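Local coordinates for protein fumarylacetoacetate hydrolase (Burkholderia xenovorans, PDB 5TI1) that probably hydrolyses fumarylacetoacetate to fumarate and acetoacetate, the last step of phenylalanine and tyrosine breakdown, with a bound magnesium ion, at residues B[226-240]-B[364-378]. Numbering follows the deposited sequence.
With MG (magnesium ion), chain K.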
loop_
_atom_site.group_PDB
_atom_site.type_symbol
_atom_site.label_atom_id
_atom_site.label_comp_id
_atom_site.label_asym_id
_atom_site.label_seq_id
_atom_site.Cartn_x
_atom_site.Cartn_y
_atom_site.Cartn_z
ATOM N N GLU B 226 -13.466 -13.169 4.007
ATOM C CA GLU B 226 -13.279 -13.487 2.596
ATOM C C GLU B 226 -12.169 -14.519 2.540
ATOM O O GLU B 226 -11.006 -14.197 2.818
ATOM C CB GLU B 226 -12.948 -12.253 1.753
ATOM C CG GLU B 226 -14.089 -11.244 1.724
ATOM C CD GLU B 226 -14.107 -10.391 0.472
ATOM O OE1 GLU B 226 -15.207 -9.988 0.038
ATOM O OE2 GLU B 226 -13.027 -10.127 -0.075
ATOM N N LEU B 227 -12.548 -15.765 2.242
ATOM C CA LEU B 227 -11.591 -16.854 2.109
ATOM C C LEU B 227 -10.770 -16.642 0.849
ATOM O O LEU B 227 -11.326 -16.586 -0.254
ATOM C CB LEU B 227 -12.315 -18.199 2.049
ATOM C CG LEU B 227 -11.475 -19.351 1.484
ATOM C CD1 LEU B 227 -10.380 -19.743 2.449
ATOM C CD2 LEU B 227 -12.361 -20.551 1.203
ATOM N N GLU B 228 -9.452 -16.519 1.015
ATOM C CA GLU B 228 -8.551 -16.257 -0.099
ATOM C C GLU B 228 -7.212 -16.935 0.147
ATOM O O GLU B 228 -6.908 -17.388 1.252
ATOM C CB GLU B 228 -8.310 -14.754 -0.286
ATOM C CG GLU B 228 -9.566 -13.912 -0.383
ATOM C CD GLU B 228 -9.270 -12.493 -0.788
ATOM O OE1 GLU B 228 -10.113 -11.608 -0.539
ATOM O OE2 GLU B 228 -8.185 -12.272 -1.355
ATOM N N THR B 229 -6.393 -16.974 -0.896
ATOM C CA THR B 229 -4.965 -17.185 -0.739
ATOM C C THR B 229 -4.225 -15.896 -1.086
ATOM O O THR B 229 -4.717 -15.044 -1.833
ATOM C CB THR B 229 -4.452 -18.304 -1.640
ATOM O OG1 THR B 229 -4.553 -17.867 -2.989
ATOM C CG2 THR B 229 -5.284 -19.595 -1.456
ATOM N N GLY B 230 -3.025 -15.759 -0.541
ATOM C CA GLY B 230 -2.164 -14.674 -0.972
ATOM C C GLY B 230 -0.842 -15.224 -1.445
ATOM O O GLY B 230 -0.264 -16.092 -0.782
ATOM N N PHE B 231 -0.350 -14.772 -2.591
ATOM C CA PHE B 231 0.998 -15.151 -2.971
ATOM C C PHE B 231 1.953 -13.991 -2.733
ATOM O O PHE B 231 1.558 -12.824 -2.716
ATOM C CB PHE B 231 1.075 -15.660 -4.418
ATOM C CG PHE B 231 0.682 -14.665 -5.491
ATOM C CD1 PHE B 231 1.646 -13.906 -6.149
ATOM C CD2 PHE B 231 -0.632 -14.569 -5.923
ATOM C CE1 PHE B 231 1.299 -13.046 -7.192
ATOM C CE2 PHE B 231 -0.981 -13.708 -6.971
ATOM C CZ PHE B 231 -0.011 -12.951 -7.604
ATOM N N VAL B 232 3.215 -14.333 -2.503
ATOM C CA VAL B 232 4.225 -13.391 -2.043
ATOM C C VAL B 232 5.276 -13.250 -3.140
ATOM O O VAL B 232 5.774 -14.253 -3.662
ATOM C CB VAL B 232 4.833 -13.863 -0.709
ATOM C CG1 VAL B 232 6.057 -13.058 -0.349
ATOM C CG2 VAL B 232 3.774 -13.780 0.424
ATOM N N ILE B 233 5.594 -12.000 -3.498
ATOM C CA ILE B 233 6.539 -11.719 -4.575
ATOM C C ILE B 233 7.944 -12.087 -4.126
ATOM O O ILE B 233 8.402 -11.661 -3.059
ATOM C CB ILE B 233 6.468 -10.238 -4.995
ATOM C CG1 ILE B 233 5.133 -9.936 -5.673
ATOM C CG2 ILE B 233 7.602 -9.900 -5.980
ATOM C CD1 ILE B 233 4.882 -10.794 -6.927
ATOM N N GLY B 234 8.645 -12.864 -4.954
ATOM C CA GLY B 234 10.015 -13.237 -4.666
ATOM C C GLY B 234 11.031 -12.466 -5.486
ATOM O O GLY B 234 12.199 -12.344 -5.100
ATOM N N ALA B 235 10.600 -11.953 -6.633
ATOM C CA ALA B 235 11.435 -11.111 -7.478
ATOM C C ALA B 235 10.557 -9.998 -8.025
ATOM O O ALA B 235 9.466 -10.259 -8.544
ATOM C CB ALA B 235 12.079 -11.922 -8.620
ATOM N N GLY B 236 11.023 -8.760 -7.900
ATOM C CA GLY B 236 10.221 -7.623 -8.282
ATOM C C GLY B 236 10.351 -7.338 -9.764
ATOM O O GLY B 236 10.900 -8.123 -10.539
ATOM N N ASN B 237 9.803 -6.192 -10.164
ATOM C CA ASN B 237 10.003 -5.687 -11.513
ATOM C C ASN B 237 10.153 -4.171 -11.440
ATOM O O ASN B 237 9.615 -3.524 -10.535
ATOM C CB ASN B 237 8.856 -6.095 -12.453
ATOM C CG ASN B 237 7.539 -5.411 -12.110
ATOM O OD1 ASN B 237 6.946 -5.664 -11.066
ATOM N ND2 ASN B 237 7.073 -4.540 -12.999
ATOM N N ALA B 238 10.918 -3.616 -12.382
ATOM C CA ALA B 238 11.199 -2.182 -12.370
ATOM C C ALA B 238 9.979 -1.386 -12.818
ATOM O O ALA B 238 9.132 -1.871 -13.568
ATOM C CB ALA B 238 12.398 -1.856 -13.272
ATOM N N LEU B 239 9.883 -0.152 -12.338
ATOM C CA LEU B 239 8.762 0.695 -12.716
ATOM C C LEU B 239 8.792 0.958 -14.218
ATOM O O LEU B 239 9.837 1.304 -14.778
ATOM C CB LEU B 239 8.819 2.008 -11.933
ATOM C CG LEU B 239 7.634 2.956 -12.015
ATOM C CD1 LEU B 239 6.373 2.304 -11.501
ATOM C CD2 LEU B 239 7.955 4.206 -11.216
ATOM N N GLY B 240 7.640 0.785 -14.874
ATOM C CA GLY B 240 7.560 0.932 -16.312
ATOM C C GLY B 240 7.831 -0.322 -17.116
ATOM O O GLY B 240 7.689 -0.286 -18.347
ATOM N N GLY B 364 2.764 -0.786 -16.201
ATOM C CA GLY B 364 4.046 -0.299 -15.735
ATOM C C GLY B 364 4.228 -0.283 -14.227
ATOM O O GLY B 364 5.306 0.111 -13.765
ATOM N N CYS B 365 3.223 -0.683 -13.445
ATOM C CA CYS B 365 3.378 -0.708 -11.996
ATOM C C CYS B 365 4.505 -1.656 -11.616
ATOM O O CYS B 365 4.676 -2.717 -12.225
ATOM C CB CYS B 365 2.066 -1.128 -11.318
ATOM S SG CYS B 365 2.102 -1.050 -9.502
ATOM N N ASN B 366 5.303 -1.248 -10.632
ATOM C CA ASN B 366 6.412 -2.059 -10.162
ATOM C C ASN B 366 5.964 -2.913 -8.985
ATOM O O ASN B 366 4.963 -2.628 -8.322
ATOM C CB ASN B 366 7.604 -1.183 -9.773
ATOM C CG ASN B 366 7.265 -0.158 -8.710
ATOM O OD1 ASN B 366 6.114 0.285 -8.582
ATOM N ND2 ASN B 366 8.280 0.245 -7.948
ATOM N N THR B 367 6.684 -4.008 -8.764
ATOM C CA THR B 367 6.452 -4.838 -7.588
ATOM C C THR B 367 7.775 -5.046 -6.870
ATOM O O THR B 367 8.853 -4.834 -7.433
ATOM C CB THR B 367 5.836 -6.203 -7.925
ATOM O OG1 THR B 367 6.790 -6.986 -8.651
ATOM C CG2 THR B 367 4.567 -6.050 -8.770
ATOM N N ARG B 368 7.671 -5.469 -5.613
ATOM C CA ARG B 368 8.801 -5.579 -4.709
ATOM C C ARG B 368 8.709 -6.888 -3.940
ATOM O O ARG B 368 7.614 -7.397 -3.676
ATOM C CB ARG B 368 8.833 -4.397 -3.723
ATOM C CG ARG B 368 9.089 -3.057 -4.403
ATOM C CD ARG B 368 9.152 -1.903 -3.416
ATOM N NE ARG B 368 7.813 -1.553 -2.957
ATOM C CZ ARG B 368 7.532 -0.546 -2.129
ATOM N NH1 ARG B 368 8.504 0.222 -1.648
ATOM N NH2 ARG B 368 6.272 -0.316 -1.770
ATOM N N VAL B 369 9.878 -7.405 -3.559
ATOM C CA VAL B 369 9.967 -8.600 -2.727
ATOM C C VAL B 369 9.127 -8.408 -1.476
ATOM O O VAL B 369 9.216 -7.372 -0.810
ATOM C CB VAL B 369 11.442 -8.875 -2.378
ATOM C CG1 VAL B 369 11.558 -9.915 -1.282
ATOM C CG2 VAL B 369 12.224 -9.313 -3.634
ATOM N N GLY B 370 8.300 -9.409 -1.150
ATOM C CA GLY B 370 7.432 -9.335 0.013
ATOM C C GLY B 370 6.039 -8.803 -0.253
ATOM O O GLY B 370 5.189 -8.868 0.647
ATOM N N ASP B 371 5.785 -8.240 -1.442
ATOM C CA ASP B 371 4.430 -7.852 -1.817
ATOM C C ASP B 371 3.477 -9.045 -1.673
ATOM O O ASP B 371 3.849 -10.201 -1.898
ATOM C CB ASP B 371 4.383 -7.345 -3.259
ATOM C CG ASP B 371 4.840 -5.894 -3.412
ATOM O OD1 ASP B 371 5.005 -5.159 -2.412
ATOM O OD2 ASP B 371 5.035 -5.478 -4.572
ATOM N N LEU B 372 2.234 -8.746 -1.314
ATOM C CA LEU B 372 1.206 -9.744 -1.049
ATOM C C LEU B 372 0.066 -9.540 -2.033
ATOM O O LEU B 372 -0.446 -8.423 -2.181
ATOM C CB LEU B 372 0.692 -9.616 0.387
ATOM C CG LEU B 372 -0.413 -10.569 0.847
ATOM C CD1 LEU B 372 0.104 -11.997 0.902
ATOM C CD2 LEU B 372 -0.937 -10.116 2.212
ATOM N N MET B 373 -0.341 -10.612 -2.695
ATOM C CA MET B 373 -1.359 -10.527 -3.735
ATOM C C MET B 373 -2.487 -11.492 -3.390
ATOM O O MET B 373 -2.316 -12.715 -3.461
ATOM C CB MET B 373 -0.733 -10.803 -5.108
ATOM C CG MET B 373 0.496 -9.919 -5.318
ATOM S SD MET B 373 0.663 -9.239 -6.960
ATOM C CE MET B 373 2.069 -8.150 -6.737
ATOM N N GLY B 374 -3.628 -10.934 -2.991
ATOM C CA GLY B 374 -4.755 -11.756 -2.593
ATOM C C GLY B 374 -5.552 -12.213 -3.804
ATOM O O GLY B 374 -5.780 -11.458 -4.746
ATOM N N SER B 375 -5.991 -13.471 -3.761
ATOM C CA SER B 375 -6.646 -14.064 -4.921
ATOM C C SER B 375 -8.006 -13.438 -5.197
ATOM O O SER B 375 -8.484 -13.501 -6.334
ATOM C CB SER B 375 -6.811 -15.573 -4.709
ATOM O OG SER B 375 -7.603 -15.828 -3.557
ATOM N N GLY B 376 -8.620 -12.822 -4.196
ATOM C CA GLY B 376 -10.054 -12.638 -4.186
ATOM C C GLY B 376 -10.748 -13.833 -3.554
ATOM O O GLY B 376 -10.206 -14.935 -3.489
ATOM N N THR B 377 -11.963 -13.591 -3.054
ATOM C CA THR B 377 -12.755 -14.630 -2.389
ATOM C C THR B 377 -12.878 -15.875 -3.253
ATOM O O THR B 377 -13.349 -15.808 -4.386
ATOM C CB THR B 377 -14.157 -14.119 -2.056
ATOM O OG1 THR B 377 -14.069 -12.946 -1.249
ATOM C CG2 THR B 377 -14.938 -15.194 -1.296
ATOM N N ILE B 378 -12.477 -17.015 -2.706
ATOM C CA ILE B 378 -12.476 -18.279 -3.432
ATOM C C ILE B 378 -13.804 -18.986 -3.177
ATOM O O ILE B 378 -14.084 -19.426 -2.057
ATOM C CB ILE B 378 -11.291 -19.153 -3.012
ATOM C CG1 ILE B 378 -9.984 -18.383 -3.212
ATOM C CG2 ILE B 378 -11.299 -20.464 -3.798
ATOM C CD1 ILE B 378 -8.804 -18.964 -2.475
HETATM MG MG MG K . -11.054 -9.617 -0.828
HETATM O O HOH W 1 -3.296 -15.824 -4.487
#
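E226 and E228, packed against T377 and G376, each give one magnesium ion a carboxylate oxygen, E226 OE2 and E228 OE1, at 2.2 Å; D153 and D260 complete the protein ligands. E226 OE1 makes a salt bridge to R264, while G376 N reaches E228 OE2 at 2.9 Å from above the carboxylate plane, so the metal on OE1 and this N-H together limit the carboxylate's rotation. T377, a predicted substrate-binding residue, crosses E226 at about a right angle, its OG1 3.1 Å from E226 CD without a hydrogen bond.

Backbone bonds join strands 227-233 and 372-374 as antiparallel neighbours in the mixed sheet of the FAH-family C-terminal domain, and the magnesium site sits at one end. F231 and M373 form a hydrogen-bonded pair. G370 N donates to I233 O, carrying the pairing into the type II turn 368-371, where G370 suits the positive phi. Toward the metal, S375 N donates to T229 O and I378 N to L227 O, while S375 OG, swung between its own N and carbonyl carbon (chi1 60°), accepts from T229 N at 3.1 Å.

M373 CB rides over one face of the F231 ring, 3.5 Å from its centroid, with SD oblique to the ring in a Met-aromatic contact; CE meets I233 CG1 at 3.7 Å. On the face shared with V232, L372 CD1 lies 4.0 Å from G230 CA, where a CB would clash, so glycine fits.

N237 OD1 takes the T367 hydroxyl at 2.8 Å in the carbonyl plane, and its ND2 donates to C365 O and to E241 O; asparagine suits because its amide both accepts and donates. L239 CD1 lies against N366, whose OD1 is hydrogen-bonded to S191 of the second subunit.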